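Local coordinates for protein aminotransferase class-III (Sphaerobacter thermophilus DSM 20745, PDB 6K8H) that belongs to the class-III aminotransferases, enzymes of the PLP-dependent aminotransferase clan with the fold type I architecture, at residues Phe67-Thr72 with Cys420-Met425; Thr165-Lys170 with Asp385-Val390; Gln349-Val354 with Gly365-Tyr370; Leu373-Leu378 with Thr414-Gly419; Glu404-Arg409 with Val434-Ala439. One frame throughout, in Å; residues are numbered along the deposited sequence.

Contacts 1 and 4 lie in the core, contact 5 is partly buried, and contacts 2 and 3 are at the surface. Contacts 3 and 4 share one three-stranded antiparallel sheet: 349-354 packs its helix on the first strand, while 373-378 with 414-419 pairs the middle and last strands through backbone bonds. Contact 1 touches contacts 3 and 4, joining the end of that last strand to the segment at helix 69-72. Contact 5 joins two helices, meeting contact 4 through Phe-437 and Leu-406 and contact 3 through Phe-437 and Val-354. Contact 2 touches none of these; there an arginine, a serine and a water meet, whereas the others rest largely on methyls, rings and, in contact 4, backbone bonds.

Contact 1: Phe67-Thr72 with Cys420-Met425; sequences FVNNYT and CLSTPM
Cys-420 N gives its hydrogen to Phe-67 O over 2.9 Å, moderately straight at 155°, tying the last residue of strand 418-420 in the small three-stranded antiparallel sheet to Phe-67, two residues ahead of helix 69-72. That helix is a single left-handed turn, with positive phi and psi from Asn-69 through Thr-72. Its curl turns Val-68 O toward the thiol: Cys-420 SG sits 3.2 Å from Val-68 O, while Thr-72 N donates to the same oxygen. Thr-72 comes in from the other end of the turn and lays CG2 against Cys-420 SG at 3.8 Å. The thiol thus lies against the turn; the Thr-72 side chain is about 6 Å from the bound (5-hydroxy-4,6-dimethylpyridin-3-yl)methyl dihydrogen phosphate. Around the Phe-67 ring the contact is apolar. The ring takes Leu-421 CD2 at its edge, 3.9 Å from CE2, and it also packs on Leu-350 of helix 337-361. Residues Ser-422 to Met-425 form a type I beta turn that brings the methionine back, and Ser-422 N makes a weak bond to Met-425 SD. Extended beyond CG (chi3 -179°), the Met-425 chain sets CE above the middle of the Phe-67 ring as a CH-pi contact, 3.7 Å from the centroid and 10° off the ring normal.

Contact 2: Thr165-Lys170 with Asp385-Val390; sequences TQSSGK and DYRNSV
Gly-169 and Arg-387 are the closest backbone points, 7.3 Å apart CA to CA, where the irregular loop 165-170 passes a 3-10 segment at 386-389. Arg-387 crosses the gap, its chain extended from CG to NE. NH1 donates to Ser-167 OG at 2.9 Å, a bent bond (138°) whose acceptor is 24° out of the guanidinium plane. The same OG accepts from Gly-169 N at 3.2 Å, which makes an ST turn and leaves OG facing the arginine. This surface contact joins the loop after helix 159-162 to the one between strand 373-377 and helix 393-408. Ser-167 OG is also hydrogen-bonded to Asp-151, as is Tyr-386 OH, and Arg-387 makes a long, weak ion pair with that carboxylate. The guanidinium is layered: Tyr-386 OH lies 3.2 Å above one face, and Lys-170 CA and the Gly-169 carbonyl cover the opposite one. Gly-169 O comes close to NH1, but at too poor an angle for a hydrogen bond. At the guanidinium edge, in its plane, a water accepts from Arg-387 NH2 at 2.8 Å and donates to Lys-170 O at 2.9 Å. Within the 3-10 segment, Tyr-386 O takes hydrogens from both Ser-389 N and Ser-389 OG, the latter at 2.7 Å.

Contact 3: Gln349-Val354 with Gly365-Tyr370; sequences QLRAGV and GQVTGY
Val-367 stands between Arg-351 and Val-354 and offers each a different methyl. Its CG2 meets Val-354 CG1 at 3.5 Å, tighter than ordinary van der Waals contact, with the two valine side chains crossing at about a right angle. Its CG1 lies under the arginine's aliphatic part, 3.6 Å from Arg-351 CG, the long chain slanting past the valine. Beyond CG, Arg-351 CD comes down beside Thr-368 O at 3.5 Å, and a bend there (chi3 -59°) turns the planar end along the strand instead of out from it. The guanidinium then lies with one face over the peptide between Gly-369 and Tyr-370: Gly-369 C is 3.7 Å from its plane, off toward the rim, and NH1 is 3.6 Å from Tyr-370 N. Gly-369 has no side chain, and a CB there would point at the arginine, so the flat group can settle directly on the main chain. NH1 finds a weak hydrogen bond just past the strand, at Gly-371 O, while Thr-368 points away from the helix, its OG1 hydrogen-bonded to Gly-229 O. The helix and strand axes run nearly antiparallel, 169° apart and 8.3 Å at closest approach. Helix 337-361 leads through a short connection into the outer strand of the antiparallel sheet and packs back on it, an alpha/beta layer arrangement as in the small domain of fold type I enzymes.

Contact 4: Leu373-Leu378 with Thr414-Gly419; sequences LFHIHL and TPALFG
His-375 and Phe-418 form a non-hydrogen-bonded pair where the middle and last strands of the three-stranded antiparallel sheet 366-370, 373-377, 418-420 meet. From CB the histidine ring leans away from the backbone N (chi1 -156°), toward the chain opposite. CD2 reaches Phe-418 CB at 3.9 Å, a CH-pi contact in which that carbon lies over one ring face; His-377 CE1 lies over the opposite face. At the ring edge ND1 donates to Ile-376 O at 3.1 Å, a bond in the imidazole plane although the donor stands well above the carbonyl plane. CE1 is 3.2 Å from Ala-416 O, and NE2 has Ala-416 CB beside it at 4.0 Å. One residue back along the strand, Phe-374 and Gly-419 are a hydrogen-bonded pair. Gly-419 N donates to Phe-374 O at 2.9 Å, nearly straight at 175°, and Phe-374 N returns the bond. The Phe-374 ring folds back over the bare glycine, whose CA sits 4.0 Å from the centroid. Pairing runs on as Ile-376 N donates to Leu-417 O, the last residue of the type I turn Thr-414 to Leu-417. There a water gives one hydrogen to Ile-376 O and another to Ala-416 O. Two carbonyls that could not bond each other are thus joined, and Ile-376 O, which also accepts from His-375 ND1, has its negative end met by two donors where the strands part.

Contact 5: Glu404-Arg409 with Val434-Ala439; sequences EALMGR and VDAFAA
Two helices of the C-terminal part of the fold meet here, the last turn of helix 393-408 and the middle of helix 427-445, with small alanines giving room for the longer chains opposite. Leu-406 uses both methyls: CD2 rests on the backbone of the neighbouring helix, 3.5 Å from Ala-436 O, and 4.0 Å from Ala-436 CB. The other, CD1, comes up at the edge of the Phe-437 ring, close to the ring plane. Deeper in, Phe-437 packs on Val-354 and Val-357 of helix 337-361. Arg-409, at the outer side, begins with CB alongside Ala-436 CB at 4.4 Å. Its chain then runs extended from CG to NE (chi2 -169°, chi3 -176°), over Ala-439, one helical turn on from Ala-436. CD passes Ala-439 CB at 3.6 Å, and the methyl then sits under the flat group. The polar end has its partner further along helix 427-445, since Arg-409 NH2 forms a salt bridge with Asp-443. This is consistent with the guanidinium lying along the helix surface, with Ala-439 CB 3.3 Å from its plane, off toward the rim and nearest to Arg-409 NE at 3.4 Å.

Contact 1: Phe67-Thr72 with Cys420-Met425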
# COMPACT_ATOMS: atom_id res chain seq x y z
N PHE B 67 -21.68 8.55 -8.56
CA PHE B 67 -22.13 7.46 -7.71
C PHE B 67 -21.09 6.35 -7.59
O PHE B 67 -21.43 5.22 -7.22
CB PHE B 67 -23.45 6.88 -8.23
CG PHE B 67 -24.61 7.80 -8.05
CD1 PHE B 67 -24.84 8.84 -8.93
CD2 PHE B 67 -25.49 7.62 -6.99
CE1 PHE B 67 -25.93 9.69 -8.77
CE2 PHE B 67 -26.58 8.47 -6.81
CZ PHE B 67 -26.80 9.50 -7.70
N VAL B 68 -19.83 6.64 -7.90
CA VAL B 68 -18.73 5.71 -7.70
C VAL B 68 -17.84 6.15 -6.55
O VAL B 68 -17.50 5.35 -5.68
CB VAL B 68 -17.90 5.53 -8.99
CG1 VAL B 68 -16.82 4.46 -8.80
CG2 VAL B 68 -18.81 5.20 -10.17
N ASN B 69 -17.45 7.43 -6.54
CA ASN B 69 -16.70 8.03 -5.44
C ASN B 69 -15.46 7.22 -5.10
O ASN B 69 -15.23 6.83 -3.95
CB ASN B 69 -17.60 8.21 -4.22
CG ASN B 69 -18.82 9.04 -4.54
OD1 ASN B 69 -19.94 8.52 -4.63
ND2 ASN B 69 -18.61 10.34 -4.75
N ASN B 70 -14.65 6.97 -6.13
CA ASN B 70 -13.43 6.17 -6.01
C ASN B 70 -13.73 4.84 -5.32
O ASN B 70 -13.06 4.44 -4.36
CB ASN B 70 -12.32 6.93 -5.30
CG ASN B 70 -10.95 6.46 -5.73
OD1 ASN B 70 -10.80 6.00 -6.86
ND2 ASN B 70 -9.96 6.55 -4.85
N TYR B 71 -14.76 4.16 -5.82
CA TYR B 71 -15.19 2.86 -5.32
C TYR B 71 -15.48 2.91 -3.82
O TYR B 71 -15.01 2.08 -3.05
CB TYR B 71 -14.18 1.78 -5.70
CG TYR B 71 -14.38 1.43 -7.17
CD1 TYR B 71 -13.77 2.17 -8.18
CD2 TYR B 71 -15.27 0.43 -7.54
CE1 TYR B 71 -14.00 1.88 -9.53
CE2 TYR B 71 -15.50 0.12 -8.87
CZ TYR B 71 -14.87 0.85 -9.86
OH TYR B 71 -15.12 0.55 -11.19
N THR B 72 -16.30 3.89 -3.43
CA THR B 72 -16.90 4.14 -2.11
C THR B 72 -15.94 4.80 -1.12
O THR B 72 -16.33 4.99 0.04
CB THR B 72 -17.50 2.88 -1.43
OG1 THR B 72 -16.46 2.05 -0.90
CG2 THR B 72 -18.36 2.08 -2.40
N CYS B 420 -22.80 4.06 -4.89
CA CYS B 420 -22.76 4.54 -3.52
C CYS B 420 -23.17 6.01 -3.48
O CYS B 420 -22.92 6.78 -4.41
CB CYS B 420 -21.39 4.33 -2.86
SG CYS B 420 -20.03 5.20 -3.67
N LEU B 421 -23.81 6.39 -2.39
CA LEU B 421 -24.11 7.80 -2.16
C LEU B 421 -22.95 8.53 -1.46
O LEU B 421 -22.09 7.93 -0.83
CB LEU B 421 -25.38 7.95 -1.33
CG LEU B 421 -26.58 7.09 -1.68
CD1 LEU B 421 -27.69 7.30 -0.65
CD2 LEU B 421 -27.08 7.47 -3.07
N SER B 422 -22.96 9.85 -1.60
CA SER B 422 -22.06 10.73 -0.86
C SER B 422 -22.88 11.75 -0.07
O SER B 422 -24.02 12.07 -0.41
CB SER B 422 -21.08 11.41 -1.81
OG SER B 422 -21.77 12.27 -2.72
N THR B 423 -22.27 12.27 1.00
CA THR B 423 -22.98 13.19 1.88
C THR B 423 -23.42 14.50 1.22
O THR B 423 -24.40 15.09 1.71
CB THR B 423 -22.14 13.51 3.13
OG1 THR B 423 -20.88 14.06 2.73
CG2 THR B 423 -21.92 12.27 3.99
N PRO B 424 -22.79 15.02 0.15
CA PRO B 424 -23.39 16.18 -0.53
C PRO B 424 -24.72 15.89 -1.19
O PRO B 424 -25.39 16.83 -1.63
CB PRO B 424 -22.32 16.57 -1.57
CG PRO B 424 -21.06 16.04 -1.03
CD PRO B 424 -21.43 14.75 -0.37
N MET B 425 -25.12 14.62 -1.28
CA MET B 425 -26.35 14.29 -1.98
C MET B 425 -27.58 14.51 -1.12
O MET B 425 -27.54 14.38 0.11
CB MET B 425 -26.34 12.83 -2.46
CG MET B 425 -25.42 12.58 -3.62
SD MET B 425 -25.39 10.84 -4.10
CE MET B 425 -24.21 10.93 -5.44

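Contact 2: Thr165-Lys170 with Asp385-Val390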
# COMPACT_ATOMS: atom_id res chain seq x y z
N THR B 165 -10.61 -14.85 -7.06
CA THR B 165 -11.38 -13.61 -7.12
C THR B 165 -12.45 -13.69 -8.21
O THR B 165 -13.57 -13.22 -8.04
CB THR B 165 -10.46 -12.41 -7.39
OG1 THR B 165 -9.58 -12.22 -6.28
CG2 THR B 165 -11.29 -11.15 -7.60
N GLN B 166 -12.11 -14.31 -9.33
CA GLN B 166 -13.08 -14.72 -10.33
C GLN B 166 -13.25 -16.23 -10.21
O GLN B 166 -12.30 -16.99 -10.41
CB GLN B 166 -12.63 -14.32 -11.74
CG GLN B 166 -13.26 -15.15 -12.83
CD GLN B 166 -13.34 -14.41 -14.14
OE1 GLN B 166 -13.06 -13.21 -14.22
NE2 GLN B 166 -13.73 -15.13 -15.20
N SER B 167 -14.46 -16.66 -9.85
CA SER B 167 -14.75 -18.08 -9.75
C SER B 167 -14.50 -18.78 -11.09
O SER B 167 -14.72 -18.21 -12.16
CB SER B 167 -16.20 -18.30 -9.29
OG SER B 167 -16.46 -19.67 -9.09
N SER B 168 -14.01 -20.02 -11.02
CA SER B 168 -14.02 -20.90 -12.19
C SER B 168 -15.40 -21.04 -12.81
O SER B 168 -15.51 -21.29 -14.01
CB SER B 168 -13.43 -22.26 -11.83
OG SER B 168 -14.40 -23.08 -11.19
N GLY B 169 -16.46 -20.90 -12.01
CA GLY B 169 -17.82 -21.09 -12.50
C GLY B 169 -18.46 -22.40 -12.09
O GLY B 169 -19.69 -22.46 -11.97
N LYS B 170 -17.68 -23.47 -12.00
CA LYS B 170 -18.19 -24.80 -11.70
C LYS B 170 -17.35 -25.40 -10.58
O LYS B 170 -16.16 -25.11 -10.47
CB LYS B 170 -18.16 -25.70 -12.95
CG LYS B 170 -16.80 -25.84 -13.57
CD LYS B 170 -16.79 -26.86 -14.71
CE LYS B 170 -15.38 -26.97 -15.31
NZ LYS B 170 -15.30 -27.87 -16.50
N ASP B 385 -27.97 -17.71 -3.62
CA ASP B 385 -27.14 -18.72 -4.27
C ASP B 385 -26.11 -17.96 -5.10
O ASP B 385 -26.43 -17.44 -6.17
CB ASP B 385 -28.00 -19.65 -5.14
CG ASP B 385 -29.09 -20.37 -4.33
OD1 ASP B 385 -28.87 -20.65 -3.13
OD2 ASP B 385 -30.16 -20.68 -4.90
N TYR B 386 -24.86 -17.92 -4.62
CA TYR B 386 -23.90 -16.93 -5.11
C TYR B 386 -23.59 -17.11 -6.59
O TYR B 386 -23.27 -16.13 -7.28
CB TYR B 386 -22.62 -16.98 -4.27
CG TYR B 386 -21.61 -18.06 -4.62
CD1 TYR B 386 -20.65 -17.85 -5.60
CD2 TYR B 386 -21.59 -19.26 -3.93
CE1 TYR B 386 -19.71 -18.83 -5.91
CE2 TYR B 386 -20.65 -20.25 -4.23
CZ TYR B 386 -19.72 -20.03 -5.22
OH TYR B 386 -18.78 -21.01 -5.51
N ARG B 387 -23.71 -18.33 -7.10
CA ARG B 387 -23.39 -18.54 -8.50
C ARG B 387 -24.38 -17.86 -9.42
O ARG B 387 -24.09 -17.69 -10.61
CB ARG B 387 -23.29 -20.04 -8.80
CG ARG B 387 -22.06 -20.68 -8.16
CD ARG B 387 -21.56 -21.84 -8.98
NE ARG B 387 -20.52 -22.61 -8.31
CZ ARG B 387 -19.21 -22.39 -8.47
NH1 ARG B 387 -18.79 -21.40 -9.25
NH2 ARG B 387 -18.32 -23.15 -7.84
N ASN B 388 -25.54 -17.45 -8.89
CA ASN B 388 -26.49 -16.68 -9.67
C ASN B 388 -26.02 -15.26 -9.94
O ASN B 388 -26.61 -14.60 -10.81
CB ASN B 388 -27.84 -16.64 -8.94
CG ASN B 388 -28.54 -17.97 -8.97
OD1 ASN B 388 -28.29 -18.78 -9.87
ND2 ASN B 388 -29.42 -18.21 -7.99
N SER B 389 -24.98 -14.77 -9.24
CA SER B 389 -24.54 -13.41 -9.51
C SER B 389 -23.79 -13.29 -10.83
O SER B 389 -23.60 -12.17 -11.32
CB SER B 389 -23.69 -12.86 -8.36
OG SER B 389 -22.53 -13.64 -8.12
N VAL B 390 -23.35 -14.41 -11.42
CA VAL B 390 -22.63 -14.37 -12.69
C VAL B 390 -23.60 -14.04 -13.82
O VAL B 390 -24.68 -14.64 -13.93
CB VAL B 390 -21.91 -15.70 -12.95
CG1 VAL B 390 -21.11 -15.60 -14.23
CG2 VAL B 390 -21.00 -16.06 -11.78
O HOH W 1 -15.60 -23.04 -8.55

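Contact 3: Gln349-Val354 with Gly365-Tyr370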
# COMPACT_ATOMS: atom_id res chain seq x y z
N GLN B 349 -34.73 5.32 -0.56
CA GLN B 349 -35.49 6.04 -1.57
C GLN B 349 -34.98 5.75 -2.98
O GLN B 349 -35.77 5.54 -3.92
CB GLN B 349 -35.46 7.54 -1.28
CG GLN B 349 -36.31 7.91 -0.07
CD GLN B 349 -36.33 9.40 0.19
OE1 GLN B 349 -35.29 10.03 0.35
NE2 GLN B 349 -37.53 9.98 0.21
N LEU B 350 -33.65 5.75 -3.16
CA LEU B 350 -33.09 5.42 -4.47
C LEU B 350 -33.48 4.01 -4.88
O LEU B 350 -33.94 3.77 -6.01
CB LEU B 350 -31.57 5.60 -4.46
CG LEU B 350 -30.85 5.46 -5.82
CD1 LEU B 350 -29.68 6.43 -5.93
CD2 LEU B 350 -30.36 4.04 -6.06
N ARG B 351 -33.30 3.04 -3.97
CA ARG B 351 -33.55 1.64 -4.31
C ARG B 351 -35.03 1.42 -4.65
O ARG B 351 -35.35 0.73 -5.62
CB ARG B 351 -33.11 0.74 -3.15
CG ARG B 351 -31.59 0.60 -3.05
CD ARG B 351 -31.20 -0.56 -2.15
NE ARG B 351 -31.75 -0.38 -0.81
CZ ARG B 351 -31.14 0.31 0.15
NH1 ARG B 351 -29.94 0.87 -0.07
NH2 ARG B 351 -31.73 0.42 1.33
N ALA B 352 -35.93 2.03 -3.87
CA ALA B 352 -37.35 1.91 -4.17
C ALA B 352 -37.71 2.57 -5.50
O ALA B 352 -38.51 2.03 -6.27
CB ALA B 352 -38.18 2.52 -3.04
N GLY B 353 -37.11 3.73 -5.79
CA GLY B 353 -37.38 4.38 -7.06
C GLY B 353 -36.95 3.52 -8.24
O GLY B 353 -37.67 3.43 -9.24
N VAL B 354 -35.79 2.88 -8.13
CA VAL B 354 -35.32 2.02 -9.21
C VAL B 354 -36.23 0.80 -9.37
O VAL B 354 -36.52 0.37 -10.50
CB VAL B 354 -33.86 1.60 -8.96
CG1 VAL B 354 -33.46 0.50 -9.92
CG2 VAL B 354 -32.93 2.80 -9.09
N GLY B 365 -35.98 -7.36 -12.71
CA GLY B 365 -34.79 -6.90 -12.02
C GLY B 365 -35.04 -6.81 -10.53
O GLY B 365 -36.15 -7.06 -10.05
N GLN B 366 -34.00 -6.42 -9.82
CA GLN B 366 -34.06 -6.28 -8.38
C GLN B 366 -32.96 -5.32 -7.97
O GLN B 366 -32.07 -5.00 -8.77
CB GLN B 366 -33.91 -7.64 -7.67
CG GLN B 366 -32.63 -8.36 -8.05
CD GLN B 366 -32.57 -9.78 -7.56
OE1 GLN B 366 -32.79 -10.05 -6.37
NE2 GLN B 366 -32.25 -10.71 -8.46
N VAL B 367 -33.07 -4.80 -6.76
CA VAL B 367 -32.06 -3.89 -6.24
C VAL B 367 -31.70 -4.37 -4.85
O VAL B 367 -32.58 -4.51 -3.99
CB VAL B 367 -32.54 -2.43 -6.21
CG1 VAL B 367 -31.36 -1.52 -5.90
CG2 VAL B 367 -33.17 -2.04 -7.54
N THR B 368 -30.41 -4.62 -4.63
CA THR B 368 -29.91 -4.93 -3.30
C THR B 368 -29.19 -3.71 -2.75
O THR B 368 -28.84 -2.79 -3.49
CB THR B 368 -28.96 -6.14 -3.30
OG1 THR B 368 -27.83 -5.89 -4.15
CG2 THR B 368 -29.69 -7.39 -3.76
N GLY B 369 -28.97 -3.71 -1.44
CA GLY B 369 -28.18 -2.64 -0.85
C GLY B 369 -28.47 -2.47 0.62
O GLY B 369 -29.39 -3.06 1.18
N TYR B 370 -27.64 -1.63 1.24
CA TYR B 370 -27.75 -1.35 2.66
C TYR B 370 -27.10 -0.00 2.93
O TYR B 370 -26.08 0.32 2.32
CB TYR B 370 -27.10 -2.45 3.52
CG TYR B 370 -27.45 -2.28 4.98
CD1 TYR B 370 -26.75 -1.38 5.79
CD2 TYR B 370 -28.51 -2.97 5.55
CE1 TYR B 370 -27.09 -1.19 7.11
CE2 TYR B 370 -28.86 -2.80 6.87
CZ TYR B 370 -28.15 -1.91 7.65
OH TYR B 370 -28.51 -1.73 8.96

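Contact 4: Leu373-Leu378 with Thr414-Gly419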
# COMPACT_ATOMS: atom_id res chain seq x y z
N LEU B 373 -25.08 2.07 0.14
CA LEU B 373 -24.58 1.21 -0.92
C LEU B 373 -25.75 0.53 -1.62
O LEU B 373 -26.68 0.07 -0.95
CB LEU B 373 -23.62 0.15 -0.37
CG LEU B 373 -22.36 0.64 0.35
CD1 LEU B 373 -21.68 -0.52 1.07
CD2 LEU B 373 -21.41 1.26 -0.65
N PHE B 374 -25.68 0.42 -2.94
CA PHE B 374 -26.75 -0.24 -3.68
C PHE B 374 -26.18 -0.92 -4.92
O PHE B 374 -25.11 -0.56 -5.43
CB PHE B 374 -27.86 0.76 -4.06
CG PHE B 374 -27.42 1.82 -5.03
CD1 PHE B 374 -27.48 1.61 -6.39
CD2 PHE B 374 -26.95 3.04 -4.57
CE1 PHE B 374 -27.08 2.57 -7.28
CE2 PHE B 374 -26.54 4.01 -5.45
CZ PHE B 374 -26.61 3.79 -6.80
N HIS B 375 -26.93 -1.90 -5.42
CA HIS B 375 -26.55 -2.68 -6.60
C HIS B 375 -27.83 -2.98 -7.39
O HIS B 375 -28.75 -3.62 -6.86
CB HIS B 375 -25.85 -3.99 -6.20
CG HIS B 375 -24.95 -4.57 -7.26
ND1 HIS B 375 -25.31 -4.64 -8.59
CD2 HIS B 375 -23.72 -5.12 -7.17
CE1 HIS B 375 -24.34 -5.21 -9.28
NE2 HIS B 375 -23.35 -5.50 -8.44
N ILE B 376 -27.89 -2.49 -8.64
CA ILE B 376 -29.00 -2.79 -9.55
C ILE B 376 -28.70 -4.09 -10.28
O ILE B 376 -27.57 -4.35 -10.70
CB ILE B 376 -29.23 -1.65 -10.55
CG1 ILE B 376 -29.30 -0.29 -9.83
CG2 ILE B 376 -30.52 -1.89 -11.33
CD1 ILE B 376 -29.40 0.89 -10.80
N HIS B 377 -29.72 -4.94 -10.41
CA HIS B 377 -29.62 -6.21 -11.11
C HIS B 377 -30.73 -6.27 -12.15
O HIS B 377 -31.88 -5.97 -11.84
CB HIS B 377 -29.78 -7.36 -10.12
CG HIS B 377 -28.85 -7.28 -8.95
ND1 HIS B 377 -27.52 -7.64 -9.02
CD2 HIS B 377 -29.07 -6.89 -7.67
CE1 HIS B 377 -26.96 -7.48 -7.84
NE2 HIS B 377 -27.87 -7.02 -7.00
N LEU B 378 -30.37 -6.68 -13.37
CA LEU B 378 -31.35 -6.80 -14.45
C LEU B 378 -31.79 -8.24 -14.67
O LEU B 378 -31.97 -8.71 -15.80
CB LEU B 378 -30.79 -6.18 -15.73
CG LEU B 378 -30.44 -4.71 -15.47
CD1 LEU B 378 -30.08 -3.99 -16.76
CD2 LEU B 378 -31.58 -3.97 -14.77
N THR B 414 -20.59 2.44 -11.58
CA THR B 414 -19.71 1.36 -12.02
C THR B 414 -20.36 0.57 -13.15
O THR B 414 -21.59 0.53 -13.28
CB THR B 414 -19.36 0.41 -10.88
OG1 THR B 414 -20.53 -0.30 -10.45
CG2 THR B 414 -18.71 1.16 -9.72
N PRO B 415 -19.55 -0.11 -13.97
CA PRO B 415 -20.13 -0.96 -15.03
C PRO B 415 -21.09 -2.01 -14.51
O PRO B 415 -22.01 -2.39 -15.25
CB PRO B 415 -18.89 -1.60 -15.67
CG PRO B 415 -17.80 -0.59 -15.43
CD PRO B 415 -18.08 0.02 -14.09
N ALA B 416 -20.94 -2.48 -13.27
CA ALA B 416 -21.87 -3.49 -12.76
C ALA B 416 -23.19 -2.88 -12.30
O ALA B 416 -24.12 -3.63 -12.00
CB ALA B 416 -21.23 -4.27 -11.61
N LEU B 417 -23.30 -1.54 -12.30
CA LEU B 417 -24.41 -0.81 -11.69
C LEU B 417 -24.40 -0.98 -10.17
O LEU B 417 -25.44 -0.96 -9.51
CB LEU B 417 -25.78 -1.20 -12.29
CG LEU B 417 -25.86 -1.17 -13.82
CD1 LEU B 417 -27.26 -1.45 -14.32
CD2 LEU B 417 -25.34 0.15 -14.42
N PHE B 418 -23.18 -1.04 -9.65
CA PHE B 418 -22.93 -0.97 -8.19
C PHE B 418 -22.65 0.51 -7.93
O PHE B 418 -21.86 1.10 -8.66
CB PHE B 418 -21.71 -1.80 -7.79
CG PHE B 418 -21.20 -1.45 -6.41
CD1 PHE B 418 -21.94 -1.77 -5.29
CD2 PHE B 418 -19.99 -0.80 -6.25
CE1 PHE B 418 -21.47 -1.46 -4.02
CE2 PHE B 418 -19.52 -0.49 -4.98
CZ PHE B 418 -20.27 -0.81 -3.87
N GLY B 419 -23.31 1.09 -6.93
CA GLY B 419 -23.13 2.50 -6.68
C GLY B 419 -23.21 2.84 -5.20
O GLY B 419 -23.60 2.01 -4.36
O HOH W 2 -26.56 -4.74 -13.07

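Contact 5: Glu404-Arg409 with Val434-Ala439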
# COMPACT_ATOMS: atom_id res chain seq x y z
N GLU B 404 -23.71 2.68 -20.36
CA GLU B 404 -23.29 3.68 -21.33
C GLU B 404 -24.32 4.81 -21.45
O GLU B 404 -23.95 6.00 -21.50
CB GLU B 404 -23.06 3.01 -22.69
CG GLU B 404 -22.65 3.95 -23.82
CD GLU B 404 -21.20 4.44 -23.72
OE1 GLU B 404 -20.45 3.99 -22.82
OE2 GLU B 404 -20.81 5.29 -24.55
N ALA B 405 -25.61 4.47 -21.46
CA ALA B 405 -26.64 5.51 -21.51
C ALA B 405 -26.61 6.39 -20.27
O ALA B 405 -26.72 7.62 -20.36
CB ALA B 405 -28.03 4.89 -21.70
N LEU B 406 -26.47 5.77 -19.09
CA LEU B 406 -26.36 6.55 -17.86
C LEU B 406 -25.18 7.51 -17.94
O LEU B 406 -25.31 8.70 -17.61
CB LEU B 406 -26.24 5.63 -16.63
CG LEU B 406 -27.52 4.95 -16.15
CD1 LEU B 406 -27.23 3.88 -15.09
CD2 LEU B 406 -28.52 5.99 -15.63
N MET B 407 -24.02 7.01 -18.39
CA MET B 407 -22.85 7.86 -18.56
C MET B 407 -23.15 9.06 -19.45
O MET B 407 -22.68 10.17 -19.19
CB MET B 407 -21.68 7.06 -19.14
CG MET B 407 -20.96 6.17 -18.14
SD MET B 407 -19.98 7.12 -16.96
CE MET B 407 -18.65 7.74 -18.00
N GLY B 408 -23.90 8.83 -20.52
CA GLY B 408 -24.25 9.94 -21.39
C GLY B 408 -25.35 10.84 -20.88
O GLY B 408 -25.63 11.87 -21.49
N ARG B 409 -25.97 10.46 -19.76
CA ARG B 409 -27.11 11.20 -19.16
C ARG B 409 -26.72 11.84 -17.82
O ARG B 409 -27.61 11.99 -16.98
CB ARG B 409 -28.35 10.32 -19.03
CG ARG B 409 -29.03 10.02 -20.35
CD ARG B 409 -30.38 9.38 -20.16
NE ARG B 409 -30.94 9.03 -21.46
CZ ARG B 409 -31.69 9.83 -22.20
NH1 ARG B 409 -32.00 11.05 -21.77
NH2 ARG B 409 -32.13 9.40 -23.36
N VAL B 434 -32.81 8.35 -10.47
CA VAL B 434 -33.92 7.48 -10.84
C VAL B 434 -34.47 7.86 -12.22
O VAL B 434 -34.76 6.99 -13.06
CB VAL B 434 -35.02 7.51 -9.76
CG1 VAL B 434 -36.28 6.78 -10.25
CG2 VAL B 434 -34.52 6.88 -8.47
N ASP B 435 -34.60 9.17 -12.49
CA ASP B 435 -35.06 9.62 -13.80
C ASP B 435 -34.09 9.21 -14.90
O ASP B 435 -34.51 8.74 -15.98
CB ASP B 435 -35.23 11.14 -13.79
CG ASP B 435 -36.40 11.60 -12.93
OD1 ASP B 435 -37.19 10.73 -12.48
OD2 ASP B 435 -36.54 12.82 -12.70
N ALA B 436 -32.78 9.38 -14.66
CA ALA B 436 -31.79 9.00 -15.66
C ALA B 436 -31.79 7.50 -15.90
O ALA B 436 -31.55 7.06 -17.03
CB ALA B 436 -30.40 9.47 -15.24
N PHE B 437 -32.05 6.70 -14.86
CA PHE B 437 -32.10 5.26 -15.03
C PHE B 437 -33.29 4.86 -15.89
O PHE B 437 -33.18 3.98 -16.75
CB PHE B 437 -32.17 4.55 -13.67
CG PHE B 437 -32.30 3.05 -13.78
CD1 PHE B 437 -31.21 2.27 -14.11
CD2 PHE B 437 -33.52 2.42 -13.57
CE1 PHE B 437 -31.33 0.90 -14.24
CE2 PHE B 437 -33.64 1.04 -13.71
CZ PHE B 437 -32.55 0.28 -14.04
N ALA B 438 -34.45 5.50 -15.67
CA ALA B 438 -35.61 5.23 -16.53
C ALA B 438 -35.28 5.53 -17.99
O ALA B 438 -35.56 4.72 -18.89
CB ALA B 438 -36.80 6.06 -16.05
N ALA B 439 -34.66 6.68 -18.24
CA ALA B 439 -34.30 7.01 -19.62
C ALA B 439 -33.28 6.02 -20.18
O ALA B 439 -33.36 5.64 -21.35
CB ALA B 439 -33.78 8.44 -19.69